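Local coordinates for uncharacterized protein (Leptotrichia buccalis, PDB 3T8K) that is of unknown function but folds as a row of ankyrin-like alpha-hairpin repeats, an architecture that in other proteins commonly serves binding, at residues 93-96 with 97-101; 130-133 with 134-138. All blocks are in the same frame, centred on the assembly; numbering follows the deposited sequence.

In the fold
Two neighbouring helices of an ankyrin-like array of alpha-hairpins illustrate how such a solenoid is built from local order and lateral packing. Contact 1 is a regular turn of helix 90-102, near the middle of the chain; contact 2 lies in helix 129-140, the next helix along the sequence, where a proline interrupts the backbone bonding. Their centres are 11 Å apart, and the two touch directly. CD1 of Leu-138 packs 3.5 Å from O of Thr-94, and CD1 of Leu-135 lies 3.8 Å from SG of Cys-97. Segment 93-101 also meets helices 51-63 and 79-85, while Tyr-136 of contact 2 reaches helix 167-180.

Contact 1: residues 93-96 with 97-101; sequences TTEL and CKIFL
The ring of Phe-100 carries the carbonyl oxygen of Leu-96 over one face, with O of Leu-96 only 3.2 Å from CG of Phe-100 and displaced toward the rim. This is an i to i+4 arrangement within helix 90-102, one of the helices of the ankyrin-like alpha-hairpin fold. With CG anti to its carbonyl carbon (chi1 -70°), Phe-100 sends its ring back along the preceding turn, against the oxygen of Leu-96. That same oxygen accepts the N-H of Phe-100, with N of Phe-100 2.9 Å from O of Leu-96. Beyond the contact the ring packs on Ile-62, Ile-68 and Leu-78, and Leu-96 leans on Ser-58 and Met-59 of helix 51-63.

The ladder is unbroken: Cys-97, Lys-98 and Ile-99 donate in turn to the carbonyls of Thr-93, Thr-94 and Glu-95, the second of these bonds being the straightest, with an N-H...O angle of 167°. The threonine hydroxyls bond outside this turn, Thr-94 OG1 to O of Ile-90 and Thr-93 OG1 to O of Gly-86 among others.

On the more exposed side the side chain of Glu-95, bent at chi2, divides its two carboxylate oxygens between neighbours. OE1 of Glu-95 meets the CD1 methyl of Ile-99 at 3.2 Å. The ammonium group of Lys-98 instead forms a salt bridge with Glu-102, and OE2 of Glu-95 remains 4.3 Å from NZ of Lys-98 but comes within 3.2 Å of CE of Lys-98.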
loop_
_atom_site.group_PDB
_atom_site.type_symbol
_atom_site.label_atom_id
_atom_site.label_comp_id
_atom_site.label_asym_id
_atom_site.label_seq_id
_atom_site.Cartn_x
_atom_site.Cartn_y
_atom_site.Cartn_z
ATOM N N THR A 93 7.177 13.225 -5.177
ATOM C CA THR A 93 6.473 12.349 -6.097
ATOM C C THR A 93 6.404 12.972 -7.489
ATOM O O THR A 93 6.549 12.281 -8.493
ATOM C CB THR A 93 5.068 12.046 -5.553
ATOM O OG1 THR A 93 5.200 11.289 -4.345
ATOM C CG2 THR A 93 4.221 11.270 -6.567
ATOM N N THR A 94 6.179 14.279 -7.547
ATOM C CA THR A 94 6.123 14.973 -8.822
ATOM C C THR A 94 7.467 14.898 -9.533
ATOM O O THR A 94 7.535 14.554 -10.711
ATOM C CB THR A 94 5.732 16.437 -8.631
ATOM O OG1 THR A 94 4.450 16.490 -7.994
ATOM C CG2 THR A 94 5.654 17.150 -9.975
ATOM N N GLU A 95 8.526 15.229 -8.799
ATOM C CA GLU A 95 9.895 15.166 -9.306
ATOM C C GLU A 95 10.238 13.785 -9.867
ATOM O O GLU A 95 10.798 13.669 -10.962
ATOM C CB GLU A 95 10.878 15.540 -8.196
ATOM C CG GLU A 95 11.737 16.748 -8.514
ATOM C CD GLU A 95 12.631 16.521 -9.715
ATOM O OE1 GLU A 95 13.532 15.662 -9.627
ATOM O OE2 GLU A 95 12.429 17.196 -10.746
ATOM N N LEU A 96 9.912 12.738 -9.113
ATOM C CA LEU A 96 10.170 11.372 -9.559
ATOM C C LEU A 96 9.351 11.025 -10.811
ATOM O O LEU A 96 9.861 10.375 -11.731
ATOM C CB LEU A 96 9.900 10.361 -8.436
ATOM C CG LEU A 96 10.898 10.364 -7.274
ATOM C CD1 LEU A 96 10.451 9.421 -6.153
ATOM C CD2 LEU A 96 12.272 9.975 -7.770
ATOM N N CYS A 97 8.088 11.442 -10.847
ATOM C CA CYS A 97 7.280 11.245 -12.054
ATOM C C CYS A 97 7.923 11.931 -13.262
ATOM O O CYS A 97 8.039 11.336 -14.330
ATOM C CB CYS A 97 5.839 11.741 -11.863
ATOM S SG CYS A 97 4.753 11.536 -13.331
ATOM N N LYS A 98 8.340 13.185 -13.098
ATOM C CA LYS A 98 9.001 13.899 -14.182
ATOM C C LYS A 98 10.214 13.128 -14.710
ATOM O O LYS A 98 10.421 13.014 -15.917
ATOM C CB LYS A 98 9.443 15.289 -13.714
ATOM C CG LYS A 98 10.223 16.085 -14.746
ATOM C CD LYS A 98 10.330 17.550 -14.325
ATOM C CE LYS A 98 11.697 17.885 -13.775
ATOM N NZ LYS A 98 12.622 18.364 -14.849
ATOM N N ILE A 99 11.026 12.618 -13.796
ATOM C CA ILE A 99 12.248 11.924 -14.184
ATOM C C ILE A 99 11.938 10.600 -14.876
ATOM O O ILE A 99 12.581 10.242 -15.864
ATOM C CB ILE A 99 13.157 11.694 -12.968
ATOM C CG1 ILE A 99 13.696 13.038 -12.467
ATOM C CG2 ILE A 99 14.307 10.763 -13.320
ATOM C CD1 ILE A 99 14.385 12.929 -11.133
ATOM N N PHE A 100 10.953 9.869 -14.361
ATOM C CA PHE A 100 10.565 8.610 -14.986
ATOM C C PHE A 100 10.101 8.846 -16.422
ATOM O O PHE A 100 10.426 8.068 -17.320
ATOM C CB PHE A 100 9.456 7.903 -14.207
ATOM C CG PHE A 100 9.890 7.352 -12.882
ATOM C CD1 PHE A 100 11.226 7.298 -12.533
ATOM C CD2 PHE A 100 8.952 6.870 -11.987
ATOM C CE1 PHE A 100 11.622 6.775 -11.304
ATOM C CE2 PHE A 100 9.343 6.346 -10.759
ATOM C CZ PHE A 100 10.674 6.309 -10.417
ATOM N N LEU A 101 9.321 9.907 -16.635
ATOM C CA LEU A 101 8.844 10.230 -17.972
ATOM C C LEU A 101 9.997 10.601 -18.899
ATOM O O LEU A 101 10.040 10.170 -20.050
ATOM C CB LEU A 101 7.811 11.363 -17.931
ATOM C CG LEU A 101 6.471 11.002 -17.289
ATOM C CD1 LEU A 101 5.539 12.220 -17.198
ATOM C CD2 LEU A 101 5.787 9.885 -18.062
#

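Contact 2: residues 130-133 with 134-138; sequences NEMI and PLYKL
Tyr-136 takes a CH-pi contact from Met-132, a selenomethionine, one turn earlier in helix 129-140 of the ankyrin-like repeat array: CB of Met-132 stands 3.7 Å from the ring centroid, 20° off the normal. With CG anti to the carbonyl carbon (chi1 -75°), the tyrosine ring leans back over that turn, and its hydroxyl bonds to Glu-129. With an alanine here, the CB of Met-132 would probably lose its aromatic cover and Glu-129 the hydroxyl partner.

Other apolar contacts flank this one. The CE methyl of Met-132, turned by bends at chi2 and chi3, reaches CD2 of Leu-135 at 3.8 Å, the two side chains running alongside each other. On the outer side the extended chain of Lys-137 crosses Ile-133, bringing CE of Lys-137 to 3.6 Å from CG2 of Ile-133.

Backbone hydrogen bonds join Tyr-136 N to Met-132 O and Lys-137 N to Ile-133 O, both at 2.8 Å. Before them the helix is kinked: Pro-134 has no N-H to give, and Leu-135 N makes no direct bond to the carbonyl of Glu-131. A water bridges that break, donating to O of Glu-131 at 2.6 Å and accepting from N of Leu-135 at 3.1 Å.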
loop_
_atom_site.group_PDB
_atom_site.type_symbol
_atom_site.label_atom_id
_atom_site.label_comp_id
_atom_site.label_asym_id
_atom_site.label_seq_id
_atom_site.Cartn_x
_atom_site.Cartn_y
_atom_site.Cartn_z
ATOM N N ASN A 130 -4.186 22.828 -6.051
ATOM C CA ASN A 130 -3.199 23.807 -6.484
ATOM C C ASN A 130 -1.807 23.172 -6.450
ATOM O O ASN A 130 -0.978 23.401 -7.331
ATOM C CB ASN A 130 -3.235 25.050 -5.593
ATOM C CG ASN A 130 -2.479 26.219 -6.196
ATOM O OD1 ASN A 130 -2.704 26.586 -7.350
ATOM N ND2 ASN A 130 -1.563 26.799 -5.422
ATOM N N GLU A 131 -1.566 22.366 -5.423
ATOM C CA GLU A 131 -0.292 21.660 -5.291
ATOM C C GLU A 131 -0.141 20.529 -6.307
ATOM O O GLU A 131 0.982 20.125 -6.627
ATOM C CB GLU A 131 -0.122 21.128 -3.870
ATOM C CG GLU A 131 0.085 22.212 -2.826
ATOM C CD GLU A 131 0.087 21.668 -1.411
ATOM O OE1 GLU A 131 0.860 20.725 -1.128
ATOM O OE2 GLU A 131 -0.693 22.183 -0.580
HETATM N N MSE A 132 -1.265 20.027 -6.817
HETATM C CA MSE A 132 -1.251 18.886 -7.739
HETATM C C MSE A 132 -0.999 19.317 -9.186
HETATM O O MSE A 132 -0.741 18.490 -10.049
HETATM C CB MSE A 132 -2.590 18.125 -7.681
HETATM C CG MSE A 132 -2.971 17.555 -6.315
HETATM SE SE MSE A 132 -1.715 16.184 -5.781
HETATM C CE MSE A 132 -2.074 14.919 -7.211
ATOM N N ILE A 133 -1.107 20.609 -9.463
ATOM C CA ILE A 133 -1.045 21.079 -10.846
ATOM C C ILE A 133 0.220 20.667 -11.615
ATOM O O ILE A 133 0.121 20.187 -12.740
ATOM C CB ILE A 133 -1.299 22.600 -10.956
ATOM C CG1 ILE A 133 -2.764 22.898 -10.645
ATOM C CG2 ILE A 133 -0.949 23.101 -12.348
ATOM C CD1 ILE A 133 -3.094 24.360 -10.653
ATOM N N PRO A 134 1.407 20.841 -11.014
ATOM C CA PRO A 134 2.599 20.395 -11.744
ATOM C C PRO A 134 2.504 18.920 -12.133
ATOM O O PRO A 134 2.788 18.578 -13.283
ATOM C CB PRO A 134 3.729 20.627 -10.738
ATOM C CG PRO A 134 3.225 21.746 -9.877
ATOM C CD PRO A 134 1.751 21.471 -9.728
ATOM N N LEU A 135 2.100 18.064 -11.195
ATOM C CA LEU A 135 1.932 16.645 -11.490
ATOM C C LEU A 135 0.855 16.412 -12.552
ATOM O O LEU A 135 1.048 15.619 -13.466
ATOM C CB LEU A 135 1.642 15.840 -10.211
ATOM C CG LEU A 135 1.351 14.352 -10.388
ATOM C CD1 LEU A 135 2.536 13.666 -11.073
ATOM C CD2 LEU A 135 1.044 13.672 -9.044
ATOM N N TYR A 136 -0.276 17.112 -12.438
ATOM C CA TYR A 136 -1.350 17.005 -13.424
ATOM C C TYR A 136 -0.840 17.346 -14.831
ATOM O O TYR A 136 -1.169 16.674 -15.811
ATOM C CB TYR A 136 -2.501 17.955 -13.072
ATOM C CG TYR A 136 -3.399 17.543 -11.921
ATOM C CD1 TYR A 136 -3.441 16.234 -11.453
ATOM C CD2 TYR A 136 -4.235 18.476 -11.316
ATOM C CE1 TYR A 136 -4.283 15.875 -10.406
ATOM C CE2 TYR A 136 -5.073 18.127 -10.275
ATOM C CZ TYR A 136 -5.098 16.833 -9.826
ATOM O OH TYR A 136 -5.936 16.503 -8.789
ATOM N N LYS A 137 -0.035 18.398 -14.923
ATOM C CA LYS A 137 0.525 18.828 -16.200
ATOM C C LYS A 137 1.425 17.765 -16.815
ATOM O O LYS A 137 1.382 17.535 -18.024
ATOM C CB LYS A 137 1.288 20.143 -16.041
ATOM C CG LYS A 137 0.375 21.343 -15.800
ATOM C CD LYS A 137 1.181 22.632 -15.745
ATOM C CE LYS A 137 0.297 23.851 -15.589
ATOM N NZ LYS A 137 1.127 25.086 -15.575
ATOM N N LEU A 138 2.244 17.131 -15.978
ATOM C CA LEU A 138 3.130 16.069 -16.437
ATOM C C LEU A 138 2.302 14.953 -17.051
ATOM O O LEU A 138 2.556 14.510 -18.171
ATOM C CB LEU A 138 3.961 15.513 -15.273
ATOM C CG LEU A 138 5.122 16.366 -14.766
ATOM C CD1 LEU A 138 5.719 15.757 -13.499
ATOM C CD2 LEU A 138 6.185 16.512 -15.854
HETATM O O HOH W 1 2.369 18.561 -8.163
#